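Small ribosomal subunit protein uS8 (Aquifex aeolicus, PDB 3RF2) binds 16S rRNA very tightly and, as a primary binding protein of its central domain, probably helps coordinate assembly of the 30S platform. Local coordinates at residues A[144-147]-A[148-151]. Numbering follows the deposited sequence.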
# COMPACT_ATOMS: atom_id res chain seq x y z
N THR A 144 10.79 -10.58 5.42
CA THR A 144 11.97 -11.35 5.77
C THR A 144 12.38 -11.04 7.20
O THR A 144 11.78 -10.18 7.86
CB THR A 144 13.16 -11.00 4.88
OG1 THR A 144 13.83 -9.84 5.41
CG2 THR A 144 12.72 -10.71 3.46
N ASP A 145 13.40 -11.73 7.69
CA ASP A 145 13.87 -11.42 9.04
C ASP A 145 14.77 -10.18 9.00
O ASP A 145 15.39 -9.81 10.00
CB ASP A 145 14.59 -12.62 9.67
CG ASP A 145 15.92 -12.94 9.01
OD1 ASP A 145 16.36 -12.18 8.11
OD2 ASP A 145 16.55 -13.94 9.40
N ALA A 146 14.83 -9.55 7.83
CA ALA A 146 15.61 -8.33 7.66
C ALA A 146 14.73 -7.18 7.18
O ALA A 146 15.23 -6.16 6.71
CB ALA A 146 16.75 -8.57 6.69
N GLY A 147 13.42 -7.33 7.32
CA GLY A 147 12.48 -6.32 6.87
C GLY A 147 11.71 -6.72 5.62
O GLY A 147 11.93 -7.79 5.04
N VAL A 148 10.80 -5.84 5.22
CA VAL A 148 9.87 -6.08 4.12
C VAL A 148 10.49 -5.51 2.87
O VAL A 148 10.89 -4.36 2.85
CB VAL A 148 8.53 -5.36 4.41
CG1 VAL A 148 7.57 -5.50 3.24
CG2 VAL A 148 7.89 -5.91 5.68
N MET A 149 10.59 -6.32 1.81
CA MET A 149 11.36 -5.94 0.63
C MET A 149 10.91 -6.71 -0.61
O MET A 149 10.03 -7.56 -0.52
CB MET A 149 12.84 -6.20 0.88
CG MET A 149 13.12 -7.64 1.35
SD MET A 149 14.87 -8.08 1.49
CE MET A 149 15.33 -7.26 3.02
N THR A 150 11.53 -6.44 -1.75
CA THR A 150 11.15 -7.12 -2.97
C THR A 150 11.77 -8.49 -3.04
O THR A 150 12.66 -8.84 -2.25
CB THR A 150 11.51 -6.33 -4.24
OG1 THR A 150 12.93 -6.17 -4.33
CG2 THR A 150 10.87 -4.96 -4.21
N ASP A 151 11.29 -9.29 -3.99
CA ASP A 151 11.88 -10.59 -4.22
C ASP A 151 13.31 -10.37 -4.69
O ASP A 151 14.23 -11.04 -4.23
CB ASP A 151 11.07 -11.39 -5.24
CG ASP A 151 10.83 -10.61 -6.54
OD1 ASP A 151 10.17 -9.56 -6.48
OD2 ASP A 151 11.30 -11.06 -7.60
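A tight beta hairpin turn joins strand 139-144 to strand 149-150, and the side chain of Met149 packs back over Thr144 and Ala146 at this turn. The two strands are antiparallel neighbours in the C-terminal sheet. Thr144 and Gly147 close the turn through their backbones: Thr144 N donates to Gly147 O at 3.0 Å, while the return bond from Gly147 N to Thr144 O is weak. The hydroxyl of Thr144 adds two further bonds. OG1 sits between its own backbone N and carbonyl carbon (chi1 85°), which turns it into the loop. There Thr144 OG1 accepts from Ala146 N at 2.6 Å, forming an ST turn. Thr144 OG1 also donates to Gly147 O at 2.8 Å, meeting one of its lone pairs within the plane of the carbonyl. Gly147 O therefore takes two donors from one residue, the amide and the hydroxyl of Thr144. Gly147 has a positive phi of 108°, a shape in which a side chain would be pressed against Ala146 O.

The methionine chain crosses that of Thr144 at about a right angle. Met149 CG lies 3.7 Å from Thr144 CG2, and SD is also near that methyl. A bend at chi3 (77°) carries CE back over the turn. Met149 CE meets Ala146 CB at 4.1 Å and lies 3.8 Å from Thr144 OG1. Met157 touches both Ala146 and Met149. On Val148, the side chain leans instead on Leu32 and Arg35 of helix 31-43. Just beyond, Thr150 caps helix 151-156 through a bond from Glu153 N to OG1.

One threonine thus serves two roles. Its hydroxyl ties the turn together with hydrogen bonds, and its methyl gives the thioether chain an apolar surface to rest on.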